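Local atomic coordinates of SidF, inhibitor of growth family, member 3 (Legionella pneumophila subsp. pneumophila, PDB entry 4FYE), a protein that removes phosphate from phosphoinositide lipids, probably the 3-phosphate of phosphatidylinositol phosphates. Residues N441-F444 with V445-T449; Q608-E611 with L612-N616. The protein carries 1 engineered substitution. All coordinates share one frame; numbering follows the deposited sequence.

Interaction 1: residues N441-F444 with V445-T449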
ATOM      1  N   ASN A 441      -1.200  19.495   2.521  1.00 54.61           N
ATOM      2  CA  ASN A 441      -2.178  18.815   3.352  1.00 55.30           C
ATOM      3  C   ASN A 441      -3.494  19.587   3.447  1.00 57.07           C
ATOM      4  O   ASN A 441      -4.604  19.010   3.271  1.00 58.44           O
ATOM      5  CB  ASN A 441      -1.572  18.473   4.724  1.00 56.43           C
ATOM      6  CG  ASN A 441      -0.647  17.262   4.659  1.00 54.47           C
ATOM      7  OD1 ASN A 441      -0.701  16.472   3.715  1.00 50.43           O
ATOM      8  ND2 ASN A 441       0.220  17.119   5.662  1.00 52.99           N
ATOM      9  N   ALA A 442      -3.379  20.892   3.635  1.00 56.05           N
ATOM     10  CA  ALA A 442      -4.545  21.766   3.440  1.00 61.72           C
ATOM     11  C   ALA A 442      -5.174  21.733   1.985  1.00 63.82           C
ATOM     12  O   ALA A 442      -6.397  21.590   1.820  1.00 70.51           O
ATOM     13  CB  ALA A 442      -4.251  23.195   3.906  1.00 61.85           C
ATOM     14  N   ARG A 443      -4.370  21.849   0.933  1.00 61.99           N
ATOM     15  CA  ARG A 443      -4.878  21.573  -0.406  1.00 58.57           C
ATOM     16  C   ARG A 443      -5.677  20.244  -0.447  1.00 59.97           C
ATOM     17  O   ARG A 443      -6.877  20.231  -0.818  1.00 58.29           O
ATOM     18  CB  ARG A 443      -3.700  21.499  -1.355  1.00 59.74           C
ATOM     19  CG  ARG A 443      -4.039  21.160  -2.813  1.00 61.78           C
ATOM     20  CD  ARG A 443      -2.967  21.774  -3.703  1.00 61.89           C
ATOM     21  NE  ARG A 443      -3.172  21.429  -5.089  1.00 65.28           N
ATOM     22  CZ  ARG A 443      -2.689  20.341  -5.676  1.00 60.35           C
ATOM     23  NH1 ARG A 443      -1.924  19.506  -4.993  1.00 53.54           N
ATOM     24  NH2 ARG A 443      -2.938  20.133  -6.975  1.00 58.79           N
ATOM     25  N   PHE A 444      -5.015  19.148  -0.047  1.00 55.06           N
ATOM     26  CA  PHE A 444      -5.631  17.807  -0.015  1.00 51.94           C
ATOM     27  C   PHE A 444      -6.949  17.828   0.764  1.00 51.51           C
ATOM     28  O   PHE A 444      -7.973  17.337   0.297  1.00 54.68           O
ATOM     29  CB  PHE A 444      -4.635  16.819   0.603  1.00 53.22           C
ATOM     30  CG  PHE A 444      -5.179  15.425   0.800  1.00 52.59           C
ATOM     31  CD1 PHE A 444      -5.124  14.493  -0.220  1.00 49.44           C
ATOM     32  CD2 PHE A 444      -5.731  15.052   2.026  1.00 48.47           C
ATOM     33  CE1 PHE A 444      -5.610  13.206  -0.029  1.00 51.68           C
ATOM     34  CE2 PHE A 444      -6.198  13.782   2.231  1.00 50.32           C
ATOM     35  CZ  PHE A 444      -6.145  12.848   1.195  1.00 52.79           C
ATOM     36  N   VAL A 445      -6.964  18.451   1.929  1.00 52.71           N
ATOM     37  CA  VAL A 445      -8.196  18.473   2.670  1.00 51.71           C
ATOM     38  C   VAL A 445      -9.282  19.155   1.844  1.00 58.33           C
ATOM     39  O   VAL A 445     -10.404  18.626   1.691  1.00 59.67           O
ATOM     40  CB  VAL A 445      -8.010  19.055   4.090  1.00 51.86           C
ATOM     41  CG1 VAL A 445      -9.353  19.402   4.722  1.00 50.87           C
ATOM     42  CG2 VAL A 445      -7.277  18.046   4.982  1.00 47.85           C
ATOM     43  N   ASN A 446      -8.965  20.307   1.258  1.00 60.34           N
ATOM     44  CA  ASN A 446      -9.970  21.010   0.421  1.00 60.83           C
ATOM     45  C   ASN A 446     -10.453  20.118  -0.752  1.00 60.03           C
ATOM     46  O   ASN A 446     -11.652  20.013  -1.041  1.00 58.11           O
ATOM     47  CB  ASN A 446      -9.385  22.285  -0.149  1.00 59.07           C
ATOM     48  CG  ASN A 446      -9.204  23.357   0.867  1.00 63.11           C
ATOM     49  OD1 ASN A 446      -9.965  23.455   1.850  1.00 66.81           O
ATOM     50  ND2 ASN A 446      -8.196  24.215   0.633  1.00 64.08           N
ATOM     51  N   GLN A 447      -9.517  19.468  -1.418  1.00 58.88           N
ATOM     52  CA  GLN A 447      -9.904  18.648  -2.575  1.00 60.41           C
ATOM     53  C   GLN A 447     -10.904  17.588  -2.179  1.00 59.01           C
ATOM     54  O   GLN A 447     -11.953  17.466  -2.791  1.00 61.05           O
ATOM     55  CB  GLN A 447      -8.697  17.967  -3.162  1.00 58.39           C
ATOM     56  CG  GLN A 447      -7.643  18.948  -3.616  1.00 61.51           C
ATOM     57  CD  GLN A 447      -6.405  18.262  -4.166  1.00 58.77           C
ATOM     58  OE1 GLN A 447      -5.797  17.410  -3.523  1.00 55.04           O
ATOM     59  NE2 GLN A 447      -6.037  18.634  -5.376  1.00 55.01           N
ATOM     60  N   MET A 448     -10.579  16.859  -1.117  1.00 58.81           N
ATOM     61  CA  MET A 448     -11.337  15.688  -0.694  1.00 57.64           C
ATOM     62  C   MET A 448     -12.645  16.169  -0.152  1.00 58.27           C
ATOM     63  O   MET A 448     -13.669  15.525  -0.305  1.00 64.94           O
ATOM     64  CB  MET A 448     -10.577  14.909   0.420  1.00 61.14           C
ATOM     65  CG  MET A 448      -9.274  14.246  -0.031  1.00 56.91           C
ATOM     66  SD  MET A 448      -9.612  12.932  -1.226  1.00 56.41           S
ATOM     67  CE  MET A 448     -10.188  11.585  -0.165  1.00 54.10           C
ATOM     68  N   THR A 449     -12.628  17.305   0.509  1.00 57.76           N
ATOM     69  CA  THR A 449     -13.881  17.803   0.955  1.00 60.67           C
ATOM     70  C   THR A 449     -14.756  18.276  -0.232  1.00 65.97           C
ATOM     71  O   THR A 449     -15.934  17.934  -0.287  1.00 70.48           O
ATOM     72  CB  THR A 449     -13.799  18.771   2.185  1.00 63.72           C
ATOM     73  OG1 THR A 449     -14.649  19.885   1.956  1.00 64.95           O
ATOM     74  CG2 THR A 449     -12.401  19.287   2.499  1.00 60.00           C
TER
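The methionine-aromatic contact between Phe444 and Met448, one helical turn apart, is made chiefly by the CG methylene rather than by the sulfur. Met448 CG sits over one face of the Phe444 ring, 3.8 Å from the centroid, as a CH-pi contact; SD lies obliquely to the ring at 4.7 Å from the same point. With CG anti to the backbone N (chi1 175°), the Phe444 ring leans toward the next turn, where Met448 CG can cover it, while Met448 bends at its second and third torsions. A flat ring and a flexible thioether thus fit together, and both also pack on Met631 of helix 626-637.

On another flank, Gln447 NE2 lies over the centre of the Arg443 guanidinium, 3.8 Å from CZ, with the two planes 42° apart. This is van der Waals contact; the charge is met by Asp385 in a salt bridge with NH1, which also bonds Gln440. Asn446 turns its amide to helix 522-583, where His550 and Arg557 engage its two ends. Beneath these groups, regular bonds such as Gln447 N to Arg443 O, 2.8 Å, hold the turn.

The chemistry is therefore sorted by flank: dispersion holds Phe444 and Met448 together, whereas the buried polar ends of Arg443 and Asn446 find partners on the same helix and on neighbouring ones, probably lowering the cost of burying them.

Interaction 2: residues Q608-E611 with L612-N616; sequences QAQE and LYYEN
Gln610 and Tyr614 lie side by side and point the same way, the aliphatic stem of the glutamine running along the tyrosine ring. Gln610 CB comes 3.8 Å from Tyr614 CD2; the amide plane is turned 53° from the ring. Extended beyond CG (chi2 176°), the chain carries the amide onward and leaves CB and CG beside CD2 and CE2, and the ring leans on to helix 522-583.

Glu611 and Glu615 approach differently, their chains crossing while the carboxylates stay nearly parallel, 12° apart. Glu611 CG meets Glu615 CD at 3.8 Å, yet the nearest charged oxygens, Glu611 OE2 and Glu615 OE1, remain 4.7 Å apart. Leu612 suits the inward flank, where it packs on Leu630 and Trp618, and its CD2 rests 3.4 Å from Gln608 O.

Glu615 N to Glu611 O is the last regular helical bond, its donor above the carbonyl plane. A Schellman motif follows: Asn616, a residue type that tolerates positive phi, sends its N to Tyr613 O, 3.0 Å away.

Two like charges at the C-terminal end would probably repel mildly, and the negative end of the helix dipole may add to the cost; solvent around the exposed Glu615 may screen both.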
ATOM      1  N   GLN A 608     -14.977  13.196  10.718  1.00 65.05           N
ATOM      2  CA  GLN A 608     -14.046  12.758  11.730  1.00 64.85           C
ATOM      3  C   GLN A 608     -12.659  13.177  11.375  1.00 58.01           C
ATOM      4  O   GLN A 608     -11.869  13.458  12.268  1.00 57.62           O
ATOM      5  CB  GLN A 608     -14.089  11.262  11.894  1.00 66.07           C
ATOM      6  CG  GLN A 608     -15.460  10.758  12.236  1.00 72.09           C
ATOM      7  CD  GLN A 608     -15.836  11.083  13.654  1.00 82.66           C
ATOM      8  OE1 GLN A 608     -15.082  10.752  14.579  1.00 81.29           O
ATOM      9  NE2 GLN A 608     -17.013  11.728  13.844  1.00 78.71           N
ATOM     10  N   ALA A 609     -12.375  13.248  10.082  1.00 51.94           N
ATOM     11  CA  ALA A 609     -11.091  13.740   9.638  1.00 49.44           C
ATOM     12  C   ALA A 609     -10.962  15.247   9.912  1.00 55.25           C
ATOM     13  O   ALA A 609      -9.908  15.755  10.360  1.00 55.22           O
ATOM     14  CB  ALA A 609     -10.884  13.395   8.198  1.00 44.93           C
ATOM     15  N   GLN A 610     -12.069  15.947   9.748  1.00 55.40           N
ATOM     16  CA  GLN A 610     -12.091  17.355  10.010  1.00 60.09           C
ATOM     17  C   GLN A 610     -11.758  17.636  11.431  1.00 62.06           C
ATOM     18  O   GLN A 610     -10.985  18.559  11.694  1.00 62.04           O
ATOM     19  CB  GLN A 610     -13.452  17.958   9.644  1.00 65.24           C
ATOM     20  CG  GLN A 610     -13.688  17.921   8.147  1.00 65.14           C
ATOM     21  CD  GLN A 610     -15.062  18.407   7.753  1.00 73.07           C
ATOM     22  OE1 GLN A 610     -15.226  19.099   6.733  1.00 69.02           O
ATOM     23  NE2 GLN A 610     -16.064  18.041   8.546  1.00 72.57           N
ATOM     24  N   GLU A 611     -12.307  16.848  12.359  1.00 63.78           N
ATOM     25  CA  GLU A 611     -12.044  17.115  13.771  1.00 61.89           C
ATOM     26  C   GLU A 611     -10.523  17.039  14.040  1.00 63.21           C
ATOM     27  O   GLU A 611      -9.939  17.923  14.693  1.00 61.72           O
ATOM     28  CB  GLU A 611     -12.835  16.179  14.708  1.00 63.09           C
ATOM     29  CG  GLU A 611     -12.322  16.272  16.157  1.00 71.96           C
ATOM     30  CD  GLU A 611     -12.725  15.119  17.076  1.00 82.68           C
ATOM     31  OE1 GLU A 611     -13.950  14.967  17.317  1.00 82.61           O
ATOM     32  OE2 GLU A 611     -11.803  14.388  17.591  1.00 88.96           O
ATOM     33  N   LEU A 612      -9.883  15.984  13.506  1.00 61.96           N
ATOM     34  CA  LEU A 612      -8.481  15.684  13.792  1.00 57.30           C
ATOM     35  C   LEU A 612      -7.585  16.721  13.120  1.00 60.77           C
ATOM     36  O   LEU A 612      -6.478  17.035  13.596  1.00 62.16           O
ATOM     37  CB  LEU A 612      -8.134  14.292  13.291  1.00 54.46           C
ATOM     38  CG  LEU A 612      -8.139  13.006  14.169  1.00 60.12           C
ATOM     39  CD1 LEU A 612      -8.250  13.179  15.703  1.00 55.54           C
ATOM     40  CD2 LEU A 612      -9.157  12.008  13.672  1.00 52.91           C
ATOM     41  N   TYR A 613      -8.067  17.254  12.001  1.00 59.29           N
ATOM     42  CA  TYR A 613      -7.234  18.116  11.181  1.00 59.15           C
ATOM     43  C   TYR A 613      -7.377  19.551  11.695  1.00 62.98           C
ATOM     44  O   TYR A 613      -6.382  20.181  12.071  1.00 64.88           O
ATOM     45  CB  TYR A 613      -7.562  17.984   9.659  1.00 56.87           C
ATOM     46  CG  TYR A 613      -6.831  19.015   8.816  1.00 57.14           C
ATOM     47  CD1 TYR A 613      -5.432  18.986   8.681  1.00 54.02           C
ATOM     48  CD2 TYR A 613      -7.538  20.084   8.238  1.00 61.83           C
ATOM     49  CE1 TYR A 613      -4.769  19.966   7.969  1.00 56.33           C
ATOM     50  CE2 TYR A 613      -6.896  21.084   7.516  1.00 59.33           C
ATOM     51  CZ  TYR A 613      -5.518  21.018   7.372  1.00 62.16           C
ATOM     52  OH  TYR A 613      -4.920  22.029   6.638  1.00 63.34           O
ATOM     53  N   TYR A 614      -8.608  20.040  11.762  1.00 61.16           N
ATOM     54  CA  TYR A 614      -8.824  21.422  12.152  1.00 66.25           C
ATOM     55  C   TYR A 614      -8.440  21.714  13.609  1.00 68.26           C
ATOM     56  O   TYR A 614      -7.839  22.756  13.862  1.00 71.53           O
ATOM     57  CB  TYR A 614     -10.236  21.900  11.790  1.00 64.83           C
ATOM     58  CG  TYR A 614     -10.479  21.969  10.292  1.00 62.38           C
ATOM     59  CD1 TYR A 614      -9.732  22.835   9.498  1.00 65.48           C
ATOM     60  CD2 TYR A 614     -11.478  21.215   9.673  1.00 61.33           C
ATOM     61  CE1 TYR A 614      -9.949  22.926   8.133  1.00 64.65           C
ATOM     62  CE2 TYR A 614     -11.708  21.307   8.293  1.00 63.36           C
ATOM     63  CZ  TYR A 614     -10.934  22.165   7.529  1.00 64.16           C
ATOM     64  OH  TYR A 614     -11.068  22.284   6.150  1.00 65.82           O
ATOM     65  N   GLU A 615      -8.750  20.798  14.533  1.00 68.55           N
ATOM     66  CA  GLU A 615      -8.313  20.858  15.970  1.00 67.63           C
ATOM     67  C   GLU A 615      -6.833  20.484  16.166  1.00 64.89           C
ATOM     68  O   GLU A 615      -6.282  20.587  17.257  1.00 60.20           O
ATOM     69  CB  GLU A 615      -9.175  19.940  16.843  1.00 69.22           C
ATOM     70  CG  GLU A 615     -10.640  20.348  16.837  1.00 73.87           C
ATOM     71  CD  GLU A 615     -11.509  19.608  17.849  1.00 81.67           C
ATOM     72  OE1 GLU A 615     -10.973  18.836  18.685  1.00 83.66           O
ATOM     73  OE2 GLU A 615     -12.755  19.822  17.822  1.00 86.82           O
ATOM     74  N   ASN A 616      -6.194  20.046  15.082  1.00 63.33           N
ATOM     75  CA  ASN A 616      -4.779  19.772  15.108  1.00 60.38           C
ATOM     76  C   ASN A 616      -4.464  18.764  16.206  1.00 60.18           C
ATOM     77  O   ASN A 616      -3.462  18.863  16.923  1.00 62.55           O
ATOM     78  CB  ASN A 616      -4.009  21.097  15.254  1.00 62.32           C
ATOM     79  CG  ASN A 616      -2.503  20.944  15.086  1.00 63.67           C
ATOM     80  OD1 ASN A 616      -1.768  21.682  15.742  1.00 66.04           O
ATOM     81  ND2 ASN A 616      -2.025  19.975  14.254  1.00 54.77           N
TER

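Interaction 1 lies within helix 438-458; interaction 2 takes in the last turn of helix 590-614 and the turn that follows it, and the two helices pack directly on each other. Tyr613 lies against Ala442 and Val445, and Tyr614 OH reaches Val445 CG1 at 3.6 Å, so aromatic groups of one helix meet small or branched aliphatic groups of the other. Helices 522-583 and 626-637 touch both. Interaction 1 is buried, and the polar ends of Asn441, Arg443 and Asn446 are paired with neighbouring residues; interaction 2 is only partly buried, running from Ala609, Leu612 and Tyr614 inside to the exposed helix end, where two acids can sit near each other. Tyr613 OH bonds Asp554 of helix 522-583.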